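Local coordinates for protein gamma-glutamyl-gamma-aminobutyrate hydrolase PuuD (Escherichia coli, PDB 6VTV) that hydrolyses the gamma-glutamyl linkage of gamma-glutamyl-gamma-aminobutyrate, releasing glutamate and 4-aminobutanoate in the last step of the route from putrescine to 4-aminobutanoate, at residues B[113-118]-B[221-226]; B[14-19]-B[70-75]; B[119-124]-B[210-215]; B[37-42]-B[239-244]. All coordinates share one frame; numbering follows the deposited sequence.

Interaction 1 of 4, residues B[113-118]-B[221-226]; sequences PIFAIC and LGVQWH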
loop_
_atom_site.group_PDB
_atom_site.type_symbol
_atom_site.label_atom_id
_atom_site.label_comp_id
_atom_site.label_asym_id
_atom_site.label_seq_id
_atom_site.Cartn_x
_atom_site.Cartn_y
_atom_site.Cartn_z
ATOM N N PRO B 113 3.583 -19.404 -0.321
ATOM C CA PRO B 113 2.747 -19.457 0.885
ATOM C C PRO B 113 1.696 -18.357 0.894
ATOM O O PRO B 113 1.940 -17.230 0.458
ATOM C CB PRO B 113 3.758 -19.280 2.024
ATOM C CG PRO B 113 5.052 -19.753 1.452
ATOM C CD PRO B 113 5.018 -19.351 0.004
ATOM N N ILE B 114 0.510 -18.702 1.393
ATOM C CA ILE B 114 -0.611 -17.778 1.498
ATOM C C ILE B 114 -1.147 -17.820 2.921
ATOM O O ILE B 114 -1.322 -18.899 3.498
ATOM C CB ILE B 114 -1.738 -18.117 0.497
ATOM C CG1 ILE B 114 -1.189 -18.246 -0.924
ATOM C CG2 ILE B 114 -2.840 -17.068 0.553
ATOM C CD1 ILE B 114 -2.216 -18.730 -1.925
ATOM N N PHE B 115 -1.406 -16.643 3.487
ATOM C CA PHE B 115 -2.103 -16.518 4.761
ATOM C C PHE B 115 -3.257 -15.548 4.569
ATOM O O PHE B 115 -3.041 -14.381 4.227
ATOM C CB PHE B 115 -1.168 -16.038 5.874
ATOM C CG PHE B 115 -1.793 -16.066 7.239
ATOM C CD1 PHE B 115 -2.617 -17.115 7.615
ATOM C CD2 PHE B 115 -1.555 -15.048 8.149
ATOM C CE1 PHE B 115 -3.196 -17.147 8.870
ATOM C CE2 PHE B 115 -2.131 -15.075 9.407
ATOM C CZ PHE B 115 -2.951 -16.127 9.768
ATOM N N ALA B 116 -4.477 -16.031 4.786
ATOM C CA ALA B 116 -5.690 -15.284 4.494
ATOM C C ALA B 116 -6.515 -15.103 5.760
ATOM O O ALA B 116 -6.631 -16.024 6.573
ATOM C CB ALA B 116 -6.513 -15.997 3.422
ATOM N N ILE B 117 -7.090 -13.912 5.919
ATOM C CA ILE B 117 -7.820 -13.532 7.124
ATOM C C ILE B 117 -9.219 -13.073 6.731
ATOM O O ILE B 117 -9.370 -12.183 5.885
ATOM C CB ILE B 117 -7.087 -12.425 7.905
ATOM C CG1 ILE B 117 -5.766 -12.950 8.474
ATOM C CG2 ILE B 117 -7.978 -11.872 9.016
ATOM C CD1 ILE B 117 -4.988 -11.919 9.267
ATOM N N CYS B 118 -10.234 -13.683 7.353
ATOM C CA CYS B 118 -11.636 -13.290 7.225
ATOM C C CYS B 118 -12.078 -13.263 5.764
ATOM O O CYS B 118 -12.400 -14.311 5.195
ATOM C CB CYS B 118 -11.874 -11.931 7.894
ATOM S SG CYS B 118 -13.614 -11.437 8.003
ATOM N N LEU B 221 -3.081 -21.161 4.027
ATOM C CA LEU B 221 -3.973 -21.225 5.175
ATOM C C LEU B 221 -4.892 -20.012 5.212
ATOM O O LEU B 221 -4.460 -18.883 4.958
ATOM C CB LEU B 221 -3.170 -21.306 6.476
ATOM C CG LEU B 221 -3.946 -21.177 7.788
ATOM C CD1 LEU B 221 -4.824 -22.399 8.017
ATOM C CD2 LEU B 221 -2.992 -20.965 8.954
ATOM N N GLY B 222 -6.153 -20.251 5.530
ATOM C CA GLY B 222 -7.100 -19.174 5.763
ATOM C C GLY B 222 -7.815 -19.368 7.082
ATOM O O GLY B 222 -8.117 -20.494 7.475
ATOM N N VAL B 223 -8.062 -18.257 7.773
ATOM C CA VAL B 223 -8.819 -18.266 9.017
ATOM C C VAL B 223 -9.932 -17.235 8.911
ATOM O O VAL B 223 -9.783 -16.193 8.263
ATOM C CB VAL B 223 -7.930 -17.996 10.257
ATOM C CG1 VAL B 223 -6.808 -19.019 10.342
ATOM C CG2 VAL B 223 -7.364 -16.584 10.226
ATOM N N GLN B 224 -11.067 -17.542 9.540
ATOM C CA GLN B 224 -12.227 -16.663 9.473
ATOM C C GLN B 224 -12.176 -15.551 10.513
ATOM O O GLN B 224 -12.791 -14.498 10.307
ATOM C CB GLN B 224 -13.510 -17.485 9.635
ATOM C CG GLN B 224 -14.804 -16.692 9.514
ATOM C CD GLN B 224 -15.005 -16.091 8.135
ATOM O OE1 GLN B 224 -15.435 -16.772 7.203
ATOM N NE2 GLN B 224 -14.699 -14.804 8.002
ATOM N N TRP B 225 -11.448 -15.749 11.607
ATOM C CA TRP B 225 -11.338 -14.737 12.646
ATOM C C TRP B 225 -10.231 -13.748 12.283
ATOM O O TRP B 225 -9.697 -13.754 11.171
ATOM C CB TRP B 225 -11.108 -15.396 14.005
ATOM C CG TRP B 225 -9.869 -16.233 14.104
ATOM C CD1 TRP B 225 -8.647 -15.835 14.564
ATOM C CD2 TRP B 225 -9.737 -17.619 13.765
ATOM N NE1 TRP B 225 -7.760 -16.882 14.521
ATOM C CE2 TRP B 225 -8.404 -17.990 14.034
ATOM C CE3 TRP B 225 -10.615 -18.582 13.254
ATOM C CZ2 TRP B 225 -7.927 -19.281 13.811
ATOM C CZ3 TRP B 225 -10.139 -19.864 13.033
ATOM C CH2 TRP B 225 -8.808 -20.201 13.312
ATOM N N HIS B 226 -9.874 -12.876 13.230
ATOM C CA HIS B 226 -8.924 -11.788 13.004
ATOM C C HIS B 226 -7.731 -11.959 13.938
ATOM O O HIS B 226 -7.685 -11.357 15.023
ATOM C CB HIS B 226 -9.587 -10.427 13.212
ATOM C CG HIS B 226 -10.442 -9.992 12.063
ATOM N ND1 HIS B 226 -10.103 -8.939 11.242
ATOM C CD2 HIS B 226 -11.623 -10.465 11.600
ATOM C CE1 HIS B 226 -11.037 -8.783 10.321
ATOM N NE2 HIS B 226 -11.971 -9.696 10.516
#

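Interaction 2 of 4, residues B[14-19]-B[70-75]; sequences IGVVMC and YLPGSP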
loop_
_atom_site.group_PDB
_atom_site.type_symbol
_atom_site.label_atom_id
_atom_site.label_comp_id
_atom_site.label_asym_id
_atom_site.label_seq_id
_atom_site.Cartn_x
_atom_site.Cartn_y
_atom_site.Cartn_z
ATOM N N ILE B 14 6.512 -9.979 1.689
ATOM C CA ILE B 14 5.114 -10.384 1.789
ATOM C C ILE B 14 4.272 -9.402 0.988
ATOM O O ILE B 14 4.222 -8.208 1.310
ATOM C CB ILE B 14 4.646 -10.446 3.250
ATOM C CG1 ILE B 14 5.630 -11.259 4.097
ATOM C CG2 ILE B 14 3.254 -11.040 3.334
ATOM C CD1 ILE B 14 5.818 -12.685 3.622
ATOM N N GLY B 15 3.614 -9.899 -0.057
ATOM C CA GLY B 15 2.681 -9.087 -0.809
ATOM C C GLY B 15 1.325 -9.037 -0.135
ATOM O O GLY B 15 0.721 -10.080 0.126
ATOM N N VAL B 16 0.833 -7.835 0.155
ATOM C CA VAL B 16 -0.407 -7.645 0.898
ATOM C C VAL B 16 -1.438 -7.020 -0.031
ATOM O O VAL B 16 -1.244 -5.901 -0.523
ATOM C CB VAL B 16 -0.191 -6.778 2.147
ATOM C CG1 VAL B 16 -1.395 -6.874 3.059
ATOM C CG2 VAL B 16 1.068 -7.208 2.879
ATOM N N VAL B 17 -2.536 -7.740 -0.262
ATOM C CA VAL B 17 -3.599 -7.245 -1.125
ATOM C C VAL B 17 -4.335 -6.111 -0.425
ATOM O O VAL B 17 -4.740 -6.232 0.738
ATOM C CB VAL B 17 -4.555 -8.385 -1.507
ATOM C CG1 VAL B 17 -5.823 -7.833 -2.145
ATOM C CG2 VAL B 17 -3.862 -9.356 -2.452
ATOM N N MET B 18 -4.515 -5.003 -1.135
ATOM C CA MET B 18 -5.149 -3.823 -0.572
ATOM C C MET B 18 -6.653 -3.830 -0.840
ATOM O O MET B 18 -7.178 -4.657 -1.590
ATOM C CB MET B 18 -4.512 -2.559 -1.147
ATOM C CG MET B 18 -2.998 -2.540 -1.059
ATOM S SD MET B 18 -2.294 -1.076 -1.837
ATOM C CE MET B 18 -2.706 0.151 -0.610
ATOM N N CYS B 19 -7.348 -2.889 -0.206
ATOM C CA CYS B 19 -8.774 -2.677 -0.398
ATOM C C CYS B 19 -9.019 -1.282 -0.959
ATOM O O CYS B 19 -8.177 -0.386 -0.845
ATOM C CB CYS B 19 -9.555 -2.848 0.915
ATOM S SG CYS B 19 -9.345 -4.437 1.732
ATOM N N TYR B 70 -0.456 -12.280 1.382
ATOM C CA TYR B 70 -1.157 -11.922 2.611
ATOM C C TYR B 70 -2.502 -11.319 2.229
ATOM O O TYR B 70 -2.555 -10.256 1.602
ATOM C CB TYR B 70 -0.318 -10.938 3.430
ATOM C CG TYR B 70 -0.844 -10.591 4.804
ATOM C CD1 TYR B 70 -1.533 -11.521 5.574
ATOM C CD2 TYR B 70 -0.625 -9.331 5.343
ATOM C CE1 TYR B 70 -2.001 -11.193 6.837
ATOM C CE2 TYR B 70 -1.090 -8.993 6.596
ATOM C CZ TYR B 70 -1.773 -9.925 7.342
ATOM O OH TYR B 70 -2.230 -9.581 8.595
ATOM N N LEU B 71 -3.588 -12.000 2.597
ATOM C CA LEU B 71 -4.939 -11.556 2.268
ATOM C C LEU B 71 -5.628 -11.034 3.521
ATOM O O LEU B 71 -6.167 -11.828 4.309
ATOM C CB LEU B 71 -5.751 -12.701 1.652
ATOM C CG LEU B 71 -5.207 -13.372 0.390
ATOM C CD1 LEU B 71 -6.199 -14.402 -0.110
ATOM C CD2 LEU B 71 -4.905 -12.350 -0.692
ATOM N N PRO B 72 -5.649 -9.725 3.752
ATOM C CA PRO B 72 -6.308 -9.198 4.950
ATOM C C PRO B 72 -7.822 -9.294 4.847
ATOM O O PRO B 72 -8.395 -9.480 3.773
ATOM C CB PRO B 72 -5.856 -7.732 4.998
ATOM C CG PRO B 72 -4.742 -7.615 3.995
ATOM C CD PRO B 72 -5.007 -8.662 2.965
ATOM N N GLY B 73 -8.467 -9.166 6.000
ATOM C CA GLY B 73 -9.906 -9.023 6.032
ATOM C C GLY B 73 -10.337 -7.635 5.600
ATOM O O GLY B 73 -9.527 -6.731 5.386
ATOM N N SER B 74 -11.652 -7.467 5.473
ATOM C CA SER B 74 -12.223 -6.209 5.009
ATOM C C SER B 74 -13.733 -6.231 5.210
ATOM O O SER B 74 -14.340 -7.309 5.199
ATOM C CB SER B 74 -11.881 -5.974 3.536
ATOM O OG SER B 74 -12.455 -4.774 3.046
ATOM N N PRO B 75 -14.377 -5.076 5.401
ATOM C CA PRO B 75 -15.848 -5.066 5.467
ATOM C C PRO B 75 -16.515 -5.536 4.188
ATOM O O PRO B 75 -17.674 -5.968 4.234
ATOM C CB PRO B 75 -16.179 -3.596 5.764
ATOM C CG PRO B 75 -14.948 -3.045 6.384
ATOM C CD PRO B 75 -13.803 -3.757 5.723
#

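Interaction 3 of 4, residues B[119-124]-B[210-215]; sequences RGLQEL and EAVSVI. With MN (manganese (II) ion), chain D.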
loop_
_atom_site.group_PDB
_atom_site.type_symbol
_atom_site.label_atom_id
_atom_site.label_comp_id
_atom_site.label_asym_id
_atom_site.label_seq_id
_atom_site.Cartn_x
_atom_site.Cartn_y
_atom_site.Cartn_z
ATOM N N ARG B 119 -12.105 -12.080 5.143
ATOM C CA ARG B 119 -12.436 -12.014 3.722
ATOM C C ARG B 119 -11.452 -12.823 2.890
ATOM O O ARG B 119 -11.826 -13.377 1.850
ATOM C CB ARG B 119 -12.461 -10.562 3.241
ATOM C CG ARG B 119 -13.021 -10.398 1.835
ATOM C CD ARG B 119 -12.429 -9.182 1.150
ATOM N NE ARG B 119 -13.400 -8.523 0.284
ATOM C CZ ARG B 119 -13.522 -8.760 -1.017
ATOM N NH1 ARG B 119 -12.733 -9.645 -1.610
ATOM N NH2 ARG B 119 -14.435 -8.111 -1.725
ATOM N N GLY B 120 -10.194 -12.900 3.328
ATOM C CA GLY B 120 -9.222 -13.708 2.614
ATOM C C GLY B 120 -9.587 -15.180 2.598
ATOM O O GLY B 120 -9.442 -15.851 1.573
ATOM N N LEU B 121 -10.045 -15.707 3.738
ATOM C CA LEU B 121 -10.526 -17.085 3.770
ATOM C C LEU B 121 -11.666 -17.279 2.781
ATOM O O LEU B 121 -11.696 -18.262 2.032
ATOM C CB LEU B 121 -10.968 -17.463 5.187
ATOM C CG LEU B 121 -11.740 -18.780 5.349
ATOM C CD1 LEU B 121 -11.332 -19.491 6.628
ATOM C CD2 LEU B 121 -13.253 -18.564 5.338
ATOM N N GLN B 122 -12.620 -16.346 2.771
ATOM C CA GLN B 122 -13.719 -16.419 1.817
ATOM C C GLN B 122 -13.218 -16.289 0.384
ATOM O O GLN B 122 -13.776 -16.911 -0.527
ATOM C CB GLN B 122 -14.754 -15.339 2.135
ATOM C CG GLN B 122 -15.332 -15.451 3.543
ATOM C CD GLN B 122 -16.093 -14.211 3.971
ATOM O OE1 GLN B 122 -16.083 -13.194 3.278
ATOM N NE2 GLN B 122 -16.756 -14.289 5.119
ATOM N N GLU B 123 -12.166 -15.497 0.167
ATOM C CA GLU B 123 -11.539 -15.453 -1.148
ATOM C C GLU B 123 -10.904 -16.793 -1.499
ATOM O O GLU B 123 -10.990 -17.246 -2.646
ATOM C CB GLU B 123 -10.498 -14.333 -1.196
ATOM C CG GLU B 123 -11.100 -12.941 -1.272
ATOM C CD GLU B 123 -10.085 -11.847 -1.002
ATOM O OE1 GLU B 123 -9.010 -12.152 -0.446
ATOM O OE2 GLU B 123 -10.363 -10.679 -1.346
ATOM N N LEU B 124 -10.270 -17.445 -0.520
ATOM C CA LEU B 124 -9.677 -18.759 -0.756
ATOM C C LEU B 124 -10.741 -19.783 -1.126
ATOM O O LEU B 124 -10.558 -20.581 -2.054
ATOM C CB LEU B 124 -8.910 -19.217 0.486
ATOM C CG LEU B 124 -7.392 -19.380 0.392
ATOM C CD1 LEU B 124 -6.890 -20.271 1.522
ATOM C CD2 LEU B 124 -6.990 -19.949 -0.960
ATOM N N GLU B 210 -14.389 -22.398 10.028
ATOM C CA GLU B 210 -13.703 -21.175 10.424
ATOM C C GLU B 210 -12.251 -21.131 9.968
ATOM O O GLU B 210 -11.591 -20.103 10.157
ATOM C CB GLU B 210 -13.773 -20.998 11.947
ATOM C CG GLU B 210 -15.126 -20.523 12.459
ATOM C CD GLU B 210 -15.189 -19.017 12.640
ATOM O OE1 GLU B 210 -14.124 -18.398 12.850
ATOM O OE2 GLU B 210 -16.300 -18.452 12.572
ATOM N N ALA B 211 -11.738 -22.206 9.374
ATOM C CA ALA B 211 -10.365 -22.236 8.892
ATOM C C ALA B 211 -10.225 -23.344 7.856
ATOM O O ALA B 211 -10.791 -24.426 8.022
ATOM C CB ALA B 211 -9.373 -22.451 10.042
ATOM N N VAL B 212 -9.471 -23.063 6.793
ATOM C CA VAL B 212 -9.241 -24.009 5.706
ATOM C C VAL B 212 -7.768 -23.964 5.319
ATOM O O VAL B 212 -7.028 -23.053 5.693
ATOM C CB VAL B 212 -10.117 -23.715 4.469
ATOM C CG1 VAL B 212 -11.578 -23.977 4.770
ATOM C CG2 VAL B 212 -9.908 -22.282 3.995
ATOM N N SER B 213 -7.349 -24.967 4.550
ATOM C CA SER B 213 -6.012 -24.981 3.979
ATOM C C SER B 213 -6.044 -25.771 2.678
ATOM O O SER B 213 -6.840 -26.698 2.518
ATOM C CB SER B 213 -4.976 -25.572 4.943
ATOM O OG SER B 213 -5.018 -26.987 4.948
ATOM N N VAL B 214 -5.174 -25.387 1.750
ATOM C CA VAL B 214 -5.125 -26.027 0.440
ATOM C C VAL B 214 -4.324 -27.318 0.548
ATOM O O VAL B 214 -3.171 -27.313 0.993
ATOM C CB VAL B 214 -4.521 -25.091 -0.616
ATOM C CG1 VAL B 214 -4.287 -25.840 -1.918
ATOM C CG2 VAL B 214 -5.433 -23.898 -0.846
ATOM N N ILE B 215 -4.938 -28.430 0.143
ATOM C CA ILE B 215 -4.239 -29.707 0.107
ATOM C C ILE B 215 -3.170 -29.664 -0.977
ATOM O O ILE B 215 -3.346 -29.024 -2.023
ATOM C CB ILE B 215 -5.237 -30.854 -0.128
ATOM C CG1 ILE B 215 -6.353 -30.807 0.916
ATOM C CG2 ILE B 215 -4.538 -32.204 -0.092
ATOM C CD1 ILE B 215 -7.514 -31.727 0.608
HETATM MN MN MN D . -16.939 -16.605 13.561
HETATM O O HOH W 1 -14.718 -16.019 13.532
#

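Interaction 4 of 4, residues B[37-42]-B[239-244]; sequences NAIIHA and ILFEGF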
loop_
_atom_site.group_PDB
_atom_site.type_symbol
_atom_site.label_atom_id
_atom_site.label_comp_id
_atom_site.label_asym_id
_atom_site.label_seq_id
_atom_site.Cartn_x
_atom_site.Cartn_y
_atom_site.Cartn_z
ATOM N N ASN B 37 1.206 -4.477 11.175
ATOM C CA ASN B 37 1.951 -4.657 12.418
ATOM C C ASN B 37 2.177 -6.134 12.721
ATOM O O ASN B 37 3.235 -6.513 13.239
ATOM C CB ASN B 37 1.210 -3.984 13.574
ATOM C CG ASN B 37 0.990 -2.502 13.345
ATOM O OD1 ASN B 37 1.791 -1.836 12.689
ATOM N ND2 ASN B 37 -0.103 -1.977 13.885
ATOM N N ALA B 38 1.197 -6.981 12.402
ATOM C CA ALA B 38 1.324 -8.404 12.701
ATOM C C ALA B 38 2.402 -9.058 11.846
ATOM O O ALA B 38 3.158 -9.907 12.333
ATOM C CB ALA B 38 -0.019 -9.102 12.502
ATOM N N ILE B 39 2.485 -8.680 10.567
ATOM C CA ILE B 39 3.525 -9.223 9.696
ATOM C C ILE B 39 4.900 -8.765 10.168
ATOM O O ILE B 39 5.852 -9.552 10.227
ATOM C CB ILE B 39 3.266 -8.818 8.234
ATOM C CG1 ILE B 39 2.106 -9.625 7.655
ATOM C CG2 ILE B 39 4.515 -9.015 7.391
ATOM C CD1 ILE B 39 2.446 -11.074 7.383
ATOM N N ILE B 40 5.016 -7.480 10.515
ATOM C CA ILE B 40 6.285 -6.934 10.991
ATOM C C ILE B 40 6.763 -7.693 12.222
ATOM O O ILE B 40 7.919 -8.127 12.298
ATOM C CB ILE B 40 6.143 -5.429 11.285
ATOM C CG1 ILE B 40 5.874 -4.642 9.999
ATOM C CG2 ILE B 40 7.383 -4.903 11.995
ATOM C CD1 ILE B 40 7.079 -4.507 9.103
ATOM N N HIS B 41 5.874 -7.866 13.204
ATOM C CA HIS B 41 6.257 -8.521 14.452
ATOM C C HIS B 41 6.711 -9.957 14.224
ATOM O O HIS B 41 7.545 -10.470 14.977
ATOM C CB HIS B 41 5.090 -8.482 15.440
ATOM C CG HIS B 41 5.447 -8.939 16.820
ATOM N ND1 HIS B 41 5.281 -10.241 17.239
ATOM C CD2 HIS B 41 5.957 -8.265 17.878
ATOM C CE1 HIS B 41 5.675 -10.351 18.495
ATOM N NE2 HIS B 41 6.089 -9.167 18.907
ATOM N N ALA B 42 6.185 -10.616 13.194
ATOM C CA ALA B 42 6.541 -11.996 12.892
ATOM C C ALA B 42 7.786 -12.116 12.022
ATOM O O ALA B 42 8.243 -13.237 11.776
ATOM C CB ALA B 42 5.368 -12.707 12.213
ATOM N N ILE B 239 1.574 -17.540 16.934
ATOM C CA ILE B 239 2.027 -18.785 16.322
ATOM C C ILE B 239 1.599 -18.854 14.859
ATOM O O ILE B 239 2.349 -19.339 14.002
ATOM C CB ILE B 239 1.512 -19.989 17.131
ATOM C CG1 ILE B 239 2.141 -19.990 18.527
ATOM C CG2 ILE B 239 1.818 -21.295 16.414
ATOM C CD1 ILE B 239 1.584 -21.044 19.458
ATOM N N LEU B 240 0.399 -18.359 14.546
ATOM C CA LEU B 240 -0.088 -18.405 13.169
ATOM C C LEU B 240 0.783 -17.559 12.251
ATOM O O LEU B 240 1.189 -18.007 11.171
ATOM C CB LEU B 240 -1.540 -17.934 13.110
ATOM C CG LEU B 240 -2.581 -18.841 13.761
ATOM C CD1 LEU B 240 -3.956 -18.199 13.697
ATOM C CD2 LEU B 240 -2.590 -20.203 13.089
ATOM N N PHE B 241 1.077 -16.324 12.662
ATOM C CA PHE B 241 1.946 -15.474 11.859
ATOM C C PHE B 241 3.375 -16.003 11.848
ATOM O O PHE B 241 4.073 -15.894 10.833
ATOM C CB PHE B 241 1.896 -14.037 12.377
ATOM C CG PHE B 241 0.660 -13.288 11.957
ATOM C CD1 PHE B 241 0.540 -12.759 10.679
ATOM C CD2 PHE B 241 -0.390 -13.126 12.844
ATOM C CE1 PHE B 241 -0.604 -12.076 10.302
ATOM C CE2 PHE B 241 -1.535 -12.447 12.474
ATOM C CZ PHE B 241 -1.644 -11.922 11.201
ATOM N N GLU B 242 3.830 -16.580 12.962
ATOM C CA GLU B 242 5.160 -17.181 12.977
ATOM C C GLU B 242 5.246 -18.341 11.993
ATOM O O GLU B 242 6.247 -18.486 11.279
ATOM C CB GLU B 242 5.520 -17.629 14.396
ATOM C CG GLU B 242 6.181 -16.545 15.257
ATOM C CD GLU B 242 6.158 -16.920 16.728
ATOM O OE1 GLU B 242 6.503 -16.085 17.596
ATOM O OE2 GLU B 242 5.776 -18.073 17.008
ATOM N N GLY B 243 4.189 -19.154 11.922
ATOM C CA GLY B 243 4.189 -20.270 10.992
ATOM C C GLY B 243 4.136 -19.831 9.540
ATOM O O GLY B 243 4.738 -20.466 8.668
ATOM N N PHE B 244 3.413 -18.744 9.259
ATOM C CA PHE B 244 3.378 -18.199 7.904
ATOM C C PHE B 244 4.763 -17.737 7.461
ATOM O O PHE B 244 5.226 -18.079 6.367
ATOM C CB PHE B 244 2.374 -17.046 7.842
ATOM C CG PHE B 244 2.362 -16.318 6.530
ATOM C CD1 PHE B 244 2.330 -17.018 5.336
ATOM C CD2 PHE B 244 2.380 -14.935 6.491
ATOM C CE1 PHE B 244 2.317 -16.352 4.128
ATOM C CE2 PHE B 244 2.367 -14.261 5.287
ATOM C CZ PHE B 244 2.337 -14.972 4.102
#

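Interaction 1 of 4, residues B[113-118]-B[221-226]
Leu221 spends both its polar backbone atoms on Ile114 and Ala116: its N donates to Ile114 O and its O accepts from Ala116 N, 2.9 Å away. Strands 114-117 and 221-223 run nearly parallel here, and four backbone hydrogen bonds join the segments. One step on, Ala116 O receives Val223 N, and Val223 O receives Cys118 N at 2.7 Å, the shortest of the four. That last bond reaches past the end of the strand and ties down the backbone of Cys118, the predicted nucleophile, which takes the N-cap position of the following helix. The phi of Cys118 is positive, 55°, the sharp strand-to-helix turn of the nucleophile elbow in class I glutamine amidotransferases. Cys118 SG lies anti to the backbone N (chi1 -172°), which brings it 3.5 Å from His226 NE2. No hydrogen bond is assigned to that pair. Sulfur approaches the imidazole obliquely, 66° off the ring normal, while Ile117 CG2 covers one face of the ring. At its other nitrogen, His226 ND1 is hydrogen-bonded to Glu228 OE2, consistent with a Cys-His-Glu triad. Gln224, bent at chi2, returns NE2 to 3.5 Å from Cys118 SG, and its OE1 takes a weak hydrogen bond from Gln122 NE2. Side by side, Phe115 and Leu221 meet through CE1 and CD2 at 3.8 Å. Strand 68-71 pairs with the other edge of 114-117 and strand 209-214 with the far edge of 221-223, while helix 235-254 packs on the face bearing Phe115 and Ile117.

Interaction 2 of 4, residues B[14-19]-B[70-75]
Val16 and Tyr70 are paired in parallel strands and lie side by side, their side chains pointing the same way. The tyrosine can be followed outward. Tyr70 CB rests 3.6 Å from Ile14 CG2, which crosses it obliquely. With CG anti to the backbone N (chi1 -174°), the ring is carried along Val16: Tyr70 CD2 comes within 3.4 Å of Val16 CG1, which approaches obliquely, while Val16 CG2 lies at the ring edge, in plane. CE2 keeps a looser contact with Val16 CG1, and at the tip OH is hydrogen-bonded to the backbone oxygen of Tyr35 in helix 33-42. Two backbone bonds flank the pair: Tyr70 N donates to Gly15 O at 2.8 Å, and Val17 N donates to Tyr70 O at 3.1 Å. Beyond the bridge Pro72 takes over, its CG 3.6 Å from Val16 CG1 and its CD 3.3 Å from Val17 O. The segments then spread, and Ser74 OG meets Cys19 SG at 3.4 Å. On the opposite sheet face, Val17 CG2 touches Leu71 CD2. The loop at the C-terminal end of strand 68-71, with Gly73 beside the predicted nucleophile Cys118, is consistent with the oxyanion-hole loop of class I glutamine amidotransferases.

Interaction 3 of 4, residues B[119-124]-B[210-215]
Van der Waals contacts join the two segments: Leu121 and Leu124 lower their side chains from helix 119-124 onto strand 210-214, and no hydrogen bond passes between them. The segment axes approach to 9.2 Å at an angle of 46°. Leu121 has CG anti to the backbone N (chi1 169°), and this directs CD1 over the strand backbone, 3.7 Å from Ala211 CA and 3.6 Å from Glu210 O. The same methyl, Leu121 CD1, lies 4.1 Å from Val212 CG2, the two side chains crossing at about a right angle. Leu124 straddles the next step, with CD1 in loose contact with Val212 CG2 and CD2 4.2 Å from Val214 CG2.

The charged groups turn away from the strand. Arg119 NH1 donates to Glu123 OE2 at 2.6 Å, meeting the anti side of the carboxylate, 21° out of its plane. Arg96 and Asp97, from helix 94-109, add salt bridges to Glu123 and Arg119 respectively, extending the pair into a charge network.

Metal coordination belongs to the strand. Glu210 bends at chi2 so that OE2 binds manganese at 2.2 Å, while OE1 accepts a hydrogen bond from a water that is itself a ligand of the metal. One carboxylate thus holds the ion directly and through water. His145, His161, Ser185 and His187 complete the site. Glu210 and Ala211 both face Ala202 of the adjoining antiparallel strand, a classic beta bulge at the metal-binding end. Together these features describe a helix following the predicted nucleophile, packed on the central sheet of the class I glutamine amidotransferase fold, beside a manganese site.

Interaction 4 of 4, residues B[37-42]-B[239-244]
The Phe241 ring receives Ala38 CB over one face, a CH-pi contact with the methyl 3.6 Å from the ring centroid and only 17° off the normal. Phe241 CZ is the nearest ring atom, at 3.5 Å from Ala38 CB. At the edge of the same ring, near its plane, stands Ile39 CD1, 4.2 Å from Phe241 CD1. That methyl serves a second aromatic too: Ile39 CD1 lies in the plane of the Phe244 ring, at its edge, 3.8 Å from Phe244 CE2. Ile39 CD1 therefore touches the edges of two phenylalanines one helical turn apart. Its CG1 is anti to the carbonyl carbon (chi1 -74°), and the branch leads CD1 across to helix 239-244 although the CB itself does not point there. At the other end of the contact Ala42 CB sits 3.7 Å from both Phe241 CB and Phe241 O, a close approach to the root of the Phe241 side chain and its carbonyl oxygen. The segment axes cross at -66° and come within 9.1 Å, and no hydrogen bond joins them, so the interface rests on apolar contacts. Tyr70 of strand 68-71 touches Ile39 and Phe241 from the sheet, and Phe115 of strand 114-117 stacks edge-to-face with Phe241. Helices 33-42 and 235-254 thus lie together on one face of the central sheet, while Ile40 packs on Leu58 of the second subunit.

In the fold
Three contacts involve the central mixed sheet; interaction 4 covers one face. Strand 68-71 of interaction 2 pairs with 114-117 of interaction 1, whose partner 220-223 pairs in turn with 209-214 of interaction 3. Interactions 1 and 3 are closest, centres 6 Å apart; 3 and 4 lie 17 Å apart between centres and about 8 Å between nearest atoms, the helix of interaction 3 and the helices of interaction 4 lying on opposite faces. Along the chain, interaction 3 is nested within interaction 1, itself within interaction 4; interaction 2 closes before interaction 1 opens, and its segments alternate with those of interaction 4. Distant segments thus meet around the predicted catalytic residues and the manganese site.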